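Local coordinates for protein interleukin-2 receptor subunit beta (Mus musculus, PDB 6DG5) that acts as an extracellular cytokine-receptor module that binds interleukin-2, in a subunit that probably transduces its mitogenic signals and takes part in receptor-mediated endocytosis, at residues B[125-130]-B[181-186]; B[141-146]-B[196-201]. All coordinates share one frame; numbering follows the deposited sequence.

Contact 1: residues B[125-130]-B[181-186]; sequences ISWKVS and VQVRVK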
loop_
_atom_site.group_PDB
_atom_site.type_symbol
_atom_site.label_atom_id
_atom_site.label_comp_id
_atom_site.label_asym_id
_atom_site.label_seq_id
_atom_site.Cartn_x
_atom_site.Cartn_y
_atom_site.Cartn_z
ATOM N N ILE B 125 4.868 1.774 -24.335
ATOM C CA ILE B 125 3.890 2.845 -24.177
ATOM C C ILE B 125 3.765 3.182 -22.697
ATOM O O ILE B 125 3.595 2.284 -21.867
ATOM C CB ILE B 125 2.525 2.442 -24.760
ATOM C CG1 ILE B 125 2.625 2.280 -26.278
ATOM C CG2 ILE B 125 1.454 3.460 -24.386
ATOM C CD1 ILE B 125 1.682 1.239 -26.842
ATOM N N SER B 126 3.827 4.471 -22.371
ATOM C CA SER B 126 3.764 4.952 -20.995
ATOM C C SER B 126 2.455 5.692 -20.748
ATOM O O SER B 126 1.735 6.057 -21.679
ATOM C CB SER B 126 4.951 5.868 -20.680
ATOM O OG SER B 126 6.177 5.182 -20.834
ATOM N N TRP B 127 2.154 5.912 -19.467
ATOM C CA TRP B 127 0.975 6.673 -19.077
ATOM C C TRP B 127 1.117 7.128 -17.631
ATOM O O TRP B 127 1.633 6.390 -16.790
ATOM C CB TRP B 127 -0.313 5.858 -19.249
ATOM C CG TRP B 127 -0.331 4.552 -18.517
ATOM C CD1 TRP B 127 -0.668 4.346 -17.211
ATOM C CD2 TRP B 127 -0.015 3.263 -19.058
ATOM N NE1 TRP B 127 -0.575 3.010 -16.904
ATOM C CE2 TRP B 127 -0.177 2.324 -18.021
ATOM C CE3 TRP B 127 0.392 2.814 -20.318
ATOM C CZ2 TRP B 127 0.057 0.963 -18.203
ATOM C CZ3 TRP B 127 0.622 1.462 -20.498
ATOM C CH2 TRP B 127 0.454 0.553 -19.446
ATOM N N LYS B 128 0.658 8.346 -17.360
ATOM C CA LYS B 128 0.670 8.931 -16.029
ATOM C C LYS B 128 -0.724 8.877 -15.415
ATOM O O LYS B 128 -1.734 8.760 -16.115
ATOM C CB LYS B 128 1.166 10.379 -16.079
ATOM C CG LYS B 128 2.603 10.547 -16.564
ATOM C CD LYS B 128 2.986 12.021 -16.630
ATOM C CE LYS B 128 4.490 12.214 -16.788
ATOM N NZ LYS B 128 5.006 11.686 -18.080
ATOM N N VAL B 129 -0.772 8.970 -14.087
ATOM C CA VAL B 129 -2.026 8.902 -13.346
ATOM C C VAL B 129 -2.153 10.123 -12.447
ATOM O O VAL B 129 -1.157 10.733 -12.047
ATOM C CB VAL B 129 -2.135 7.607 -12.514
ATOM C CG1 VAL B 129 -2.259 6.402 -13.430
ATOM C CG2 VAL B 129 -0.932 7.468 -11.601
ATOM N N SER B 130 -3.398 10.478 -12.131
ATOM C CA SER B 130 -3.694 11.630 -11.294
ATOM C C SER B 130 -4.817 11.287 -10.326
ATOM O O SER B 130 -5.595 10.357 -10.551
ATOM C CB SER B 130 -4.087 12.856 -12.131
ATOM O OG SER B 130 -2.983 13.358 -12.864
ATOM N N VAL B 181 -4.654 2.134 -28.626
ATOM C CA VAL B 181 -4.507 1.583 -27.282
ATOM C C VAL B 181 -5.212 2.480 -26.273
ATOM O O VAL B 181 -5.084 3.709 -26.323
ATOM C CB VAL B 181 -3.016 1.411 -26.911
ATOM C CG1 VAL B 181 -2.847 1.274 -25.407
ATOM C CG2 VAL B 181 -2.439 0.194 -27.612
ATOM N N GLN B 182 -5.957 1.859 -25.358
ATOM C CA GLN B 182 -6.562 2.533 -24.222
ATOM C C GLN B 182 -6.183 1.795 -22.947
ATOM O O GLN B 182 -6.055 0.569 -22.943
ATOM C CB GLN B 182 -8.089 2.586 -24.333
ATOM C CG GLN B 182 -8.617 3.478 -25.439
ATOM C CD GLN B 182 -10.132 3.571 -25.422
ATOM O OE1 GLN B 182 -10.830 2.570 -25.580
ATOM N NE2 GLN B 182 -10.648 4.778 -25.216
ATOM N N VAL B 183 -6.011 2.551 -21.859
ATOM C CA VAL B 183 -5.628 2.000 -20.564
ATOM C C VAL B 183 -6.615 2.480 -19.509
ATOM O O VAL B 183 -7.252 3.526 -19.660
ATOM C CB VAL B 183 -4.181 2.392 -20.181
ATOM C CG1 VAL B 183 -3.628 1.444 -19.134
ATOM C CG2 VAL B 183 -3.283 2.412 -21.412
ATOM N N ARG B 184 -6.752 1.695 -18.440
ATOM C CA ARG B 184 -7.592 2.068 -17.311
ATOM C C ARG B 184 -6.977 1.526 -16.025
ATOM O O ARG B 184 -6.106 0.653 -16.051
ATOM C CB ARG B 184 -9.030 1.564 -17.483
ATOM C CG ARG B 184 -9.158 0.070 -17.698
ATOM C CD ARG B 184 -10.612 -0.308 -17.910
ATOM N NE ARG B 184 -10.821 -1.752 -17.894
ATOM C CZ ARG B 184 -12.019 -2.328 -17.930
ATOM N NH1 ARG B 184 -13.112 -1.578 -17.982
ATOM N NH2 ARG B 184 -12.125 -3.649 -17.911
ATOM N N VAL B 185 -7.451 2.052 -14.892
ATOM C CA VAL B 185 -6.800 1.852 -13.601
ATOM C C VAL B 185 -7.836 1.501 -12.538
ATOM O O VAL B 185 -9.005 1.885 -12.630
ATOM C CB VAL B 185 -5.986 3.109 -13.203
ATOM C CG1 VAL B 185 -6.901 4.307 -12.992
ATOM C CG2 VAL B 185 -5.133 2.851 -11.968
ATOM N N LYS B 186 -7.393 0.762 -11.517
ATOM C CA LYS B 186 -8.250 0.330 -10.419
ATOM C C LYS B 186 -7.373 -0.006 -9.218
ATOM O O LYS B 186 -6.171 -0.250 -9.357
ATOM C CB LYS B 186 -9.104 -0.877 -10.825
ATOM C CG LYS B 186 -10.287 -1.174 -9.916
ATOM C CD LYS B 186 -11.171 -2.267 -10.507
ATOM C CE LYS B 186 -10.861 -3.637 -9.909
ATOM N NZ LYS B 186 -9.397 -3.914 -9.817
#
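Apolar packing across the core of a beta sandwich joins residues 125-130 to residues 181-186, one strand from each sheet of the membrane-proximal fibronectin type III domain. The nearest CA atoms, those of Trp127 and Val183, are 8.2 Å apart, and here the Trp127 indole and the Val183 methyls fill the space between the two sheets. Val183 comes down on one face of the indole: its CG1 lies 3.9 Å from the centroid of the Trp127 six-membered ring and 17° off the ring normal, a CH-pi contact. The second methyl of the fork, CG2, lies above the rim of the six-membered ring, 3.9 Å from Trp127 CE3. Because Val183 carries CG1 anti to its backbone N (chi1 -159°), both methyls can face the indole. The two side chains meet at roughly a right angle. Two residues back along each strand the packing is thinner: Ile125 CD1 meets Val181 CG2 at 4.3 Å, methyl against methyl. All four residues are buried, and the contact between them is wholly apolar. Around this layer, Leu113 of strand 111-118 touches both Trp127 and Val183, while the ring of Phe142 on strand 140-148 meets the indole with planes inclined at about 55°. Ala144 of that same strand flanks Val183, and at the other end Phe204 of strand 202-205 packs on both Ile125 and Val181.

Contact 2: residues B[141-146]-B[196-201]; sequences EFEARR and SPWSQP. With MAN (alpha-D-mannopyranose), chain E; FUC (alpha-L-fucopyranose), chain C.
Arg145 and Trp198 form a cation-pi stack that joins strand 140-148 to the WSXWS motif, the signature of type I cytokine receptors, which here lies in the loop before strand 202-205. The packed half of this contact is the indole and what covers it. The guanidinium lies flat on the ring system, planes 6° apart, with CZ of Arg145 placed 3.7 Å from the centroid of the Trp198 five-membered ring. Further back, the aliphatic stem covers the other half of the indole: CD of Arg145 stands 3.8 Å from the centroid of the six-membered ring of Trp198 in a CH-pi contact. One arginine can span both rings because its chain is fully extended from CG onward (chi2 -180°, chi3 -179°), laying CG, CD, NE and CZ successively along the indole. Arg184 of strand 178-187 covers the opposite face. The strand backbone closes in on the same ring: Ala144 CA sits near its plane, 3.9 Å from Trp198 CZ3, and Glu143 O approaches obliquely, 3.2 Å from Trp198 CZ3.

Away from the ring, the loop loses protein contacts to this strand and turns instead to carbohydrate belonging to the receptor's own glycans. The O4 hydroxyl of a mannose donates a hydrogen bond of 2.7 Å to the backbone O of Trp198, and the same sugar lies loosely along Gln200 and Pro201. A fucose rests on Pro197, its C4 3.5 Å from CG of the proline.

Arg145 NH2 also hydrogen-bonds Gln182 OE1, which together with the stack would limit rotation of the guanidinium. Arginine-tryptophan stacking at WSXWS is known in this family, whose motif appears necessary for proper folding.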
loop_
_atom_site.group_PDB
_atom_site.type_symbol
_atom_site.label_atom_id
_atom_site.label_comp_id
_atom_site.label_asym_id
_atom_site.label_seq_id
_atom_site.Cartn_x
_atom_site.Cartn_y
_atom_site.Cartn_z
ATOM N N GLU B 141 -3.767 -1.035 -10.183
ATOM C CA GLU B 141 -3.861 -2.106 -11.161
ATOM C C GLU B 141 -4.255 -1.491 -12.494
ATOM O O GLU B 141 -5.032 -0.535 -12.531
ATOM C CB GLU B 141 -4.887 -3.159 -10.732
ATOM C CG GLU B 141 -4.667 -4.539 -11.316
ATOM C CD GLU B 141 -5.528 -5.591 -10.645
ATOM O OE1 GLU B 141 -6.761 -5.570 -10.849
ATOM O OE2 GLU B 141 -4.975 -6.426 -9.899
ATOM N N PHE B 142 -3.721 -2.035 -13.584
ATOM C CA PHE B 142 -3.934 -1.453 -14.900
ATOM C C PHE B 142 -4.405 -2.507 -15.888
ATOM O O PHE B 142 -3.986 -3.668 -15.825
ATOM C CB PHE B 142 -2.660 -0.787 -15.422
ATOM C CG PHE B 142 -2.238 0.410 -14.624
ATOM C CD1 PHE B 142 -2.775 1.656 -14.890
ATOM C CD2 PHE B 142 -1.305 0.287 -13.608
ATOM C CE1 PHE B 142 -2.389 2.760 -14.160
ATOM C CE2 PHE B 142 -0.915 1.388 -12.874
ATOM C CZ PHE B 142 -1.460 2.627 -13.149
ATOM N N GLU B 143 -5.280 -2.087 -16.799
ATOM C CA GLU B 143 -5.771 -2.920 -17.888
ATOM C C GLU B 143 -5.742 -2.093 -19.162
ATOM O O GLU B 143 -6.315 -0.998 -19.208
ATOM C CB GLU B 143 -7.191 -3.426 -17.612
ATOM C CG GLU B 143 -7.312 -4.933 -17.454
ATOM C CD GLU B 143 -8.757 -5.400 -17.435
ATOM O OE1 GLU B 143 -9.643 -4.610 -17.823
ATOM O OE2 GLU B 143 -9.006 -6.556 -17.031
ATOM N N ALA B 144 -5.073 -2.609 -20.190
ATOM C CA ALA B 144 -4.996 -1.951 -21.485
ATOM C C ALA B 144 -5.586 -2.854 -22.558
ATOM O O ALA B 144 -5.601 -4.083 -22.420
ATOM C CB ALA B 144 -3.547 -1.586 -21.842
ATOM N N ARG B 145 -6.079 -2.243 -23.632
ATOM C CA ARG B 145 -6.591 -2.994 -24.770
ATOM C C ARG B 145 -6.006 -2.443 -26.062
ATOM O O ARG B 145 -6.017 -1.229 -26.290
ATOM C CB ARG B 145 -8.127 -2.978 -24.819
ATOM C CG ARG B 145 -8.788 -1.610 -24.871
ATOM C CD ARG B 145 -10.300 -1.780 -24.910
ATOM N NE ARG B 145 -11.020 -0.513 -24.980
ATOM C CZ ARG B 145 -12.346 -0.418 -25.026
ATOM N NH1 ARG B 145 -13.090 -1.515 -25.010
ATOM N NH2 ARG B 145 -12.929 0.770 -25.089
ATOM N N ARG B 146 -5.495 -3.344 -26.895
ATOM C CA ARG B 146 -4.864 -3.010 -28.165
ATOM C C ARG B 146 -5.782 -3.437 -29.303
ATOM O O ARG B 146 -6.200 -4.597 -29.360
ATOM C CB ARG B 146 -3.506 -3.703 -28.289
ATOM C CG ARG B 146 -2.811 -3.505 -29.623
ATOM C CD ARG B 146 -1.874 -4.664 -29.944
ATOM N NE ARG B 146 -2.601 -5.850 -30.393
ATOM C CZ ARG B 146 -2.837 -6.920 -29.638
ATOM N NH1 ARG B 146 -2.398 -6.966 -28.388
ATOM N NH2 ARG B 146 -3.510 -7.949 -30.136
ATOM N N SER B 196 -11.818 2.416 -13.780
ATOM C CA SER B 196 -11.821 3.772 -14.296
ATOM C C SER B 196 -12.136 3.755 -15.786
ATOM O O SER B 196 -11.935 2.741 -16.459
ATOM C CB SER B 196 -10.467 4.433 -14.060
ATOM O OG SER B 196 -9.519 4.011 -15.026
ATOM N N PRO B 197 -12.636 4.867 -16.329
ATOM C CA PRO B 197 -12.892 4.928 -17.771
ATOM C C PRO B 197 -11.608 4.754 -18.566
ATOM O O PRO B 197 -10.502 4.989 -18.078
ATOM C CB PRO B 197 -13.485 6.326 -17.971
ATOM C CG PRO B 197 -14.052 6.677 -16.644
ATOM C CD PRO B 197 -13.122 6.070 -15.637
ATOM N N TRP B 198 -11.772 4.320 -19.812
ATOM C CA TRP B 198 -10.625 4.110 -20.681
ATOM C C TRP B 198 -9.945 5.433 -20.996
ATOM O O TRP B 198 -10.598 6.470 -21.137
ATOM C CB TRP B 198 -11.056 3.423 -21.972
ATOM C CG TRP B 198 -11.458 1.994 -21.787
ATOM C CD1 TRP B 198 -12.727 1.492 -21.778
ATOM C CD2 TRP B 198 -10.583 0.879 -21.582
ATOM N NE1 TRP B 198 -12.695 0.132 -21.586
ATOM C CE2 TRP B 198 -11.391 -0.269 -21.463
ATOM C CE3 TRP B 198 -9.196 0.739 -21.490
ATOM C CZ2 TRP B 198 -10.859 -1.538 -21.256
ATOM C CZ3 TRP B 198 -8.669 -0.522 -21.286
ATOM C CH2 TRP B 198 -9.498 -1.644 -21.171
ATOM N N SER B 199 -8.621 5.390 -21.101
ATOM C CA SER B 199 -7.851 6.579 -21.423
ATOM C C SER B 199 -8.144 7.037 -22.848
ATOM O O SER B 199 -8.681 6.290 -23.671
ATOM C CB SER B 199 -6.359 6.299 -21.268
ATOM O OG SER B 199 -5.927 5.303 -22.181
ATOM N N GLN B 200 -7.783 8.284 -23.134
ATOM C CA GLN B 200 -7.864 8.783 -24.499
ATOM C C GLN B 200 -7.000 7.903 -25.392
ATOM O O GLN B 200 -5.797 7.758 -25.124
ATOM C CB GLN B 200 -7.411 10.239 -24.591
ATOM C CG GLN B 200 -8.539 11.250 -24.474
ATOM C CD GLN B 200 -8.087 12.665 -24.789
ATOM O OE1 GLN B 200 -7.367 12.898 -25.762
ATOM N NE2 GLN B 200 -8.503 13.617 -23.960
ATOM N N PRO B 201 -7.562 7.289 -26.431
ATOM C CA PRO B 201 -6.804 6.306 -27.212
ATOM C C PRO B 201 -5.565 6.911 -27.857
ATOM O O PRO B 201 -5.549 8.073 -28.269
ATOM C CB PRO B 201 -7.813 5.833 -28.267
ATOM C CG PRO B 201 -8.870 6.896 -28.302
ATOM C CD PRO B 201 -8.944 7.440 -26.914
HETATM C C1 MAN E . -13.078 11.053 -24.473
HETATM C C2 MAN E . -12.858 9.922 -25.517
HETATM C C3 MAN E . -13.041 8.557 -24.861
HETATM C C4 MAN E . -12.143 8.420 -23.626
HETATM C C5 MAN E . -12.431 9.555 -22.635
HETATM C C6 MAN E . -11.484 9.541 -21.445
HETATM O O2 MAN E . -11.521 9.933 -26.023
HETATM O O3 MAN E . -12.783 7.496 -25.775
HETATM O O4 MAN E . -12.388 7.171 -22.989
HETATM O O5 MAN E . -12.289 10.844 -23.297
HETATM O O6 MAN E . -11.947 10.492 -20.490
HETATM C C1 FUC C . -15.783 11.309 -13.044
HETATM C C2 FUC C . -14.890 10.441 -12.118
HETATM C C3 FUC C . -14.326 9.213 -12.849
HETATM C C4 FUC C . -14.363 9.377 -14.385
HETATM C C5 FUC C . -15.805 9.671 -14.852
HETATM C C6 FUC C . -15.877 10.359 -16.210
HETATM O O2 FUC C . -15.569 10.042 -10.935
HETATM O O3 FUC C . -12.976 9.002 -12.458
HETATM O O4 FUC C . -13.465 10.393 -14.826
HETATM O O5 FUC C . -16.546 10.498 -13.919
#

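In the fold
Contacts 1 and 2 share the sheet of strands 178-187 and 140-148, contact 1 on its inner side and contact 2 on its outer, with centres about 6 Å apart. Residues 181-186 serve both. On the outer face Arg184 NH2 forms a salt bridge with Glu143 OE1 at 2.7 Å, while the backbone ties contact 1 to the motif loop through a probable hydrogen bond from Ser199 N to Val183 O, also 2.7 Å. Mannose reaches contact 2 directly, whereas in contact 1 the side chain of Val183 is about 10 Å from a bound mannose and that of Ile125 about 8 Å from a bound N-acetylglucosamine.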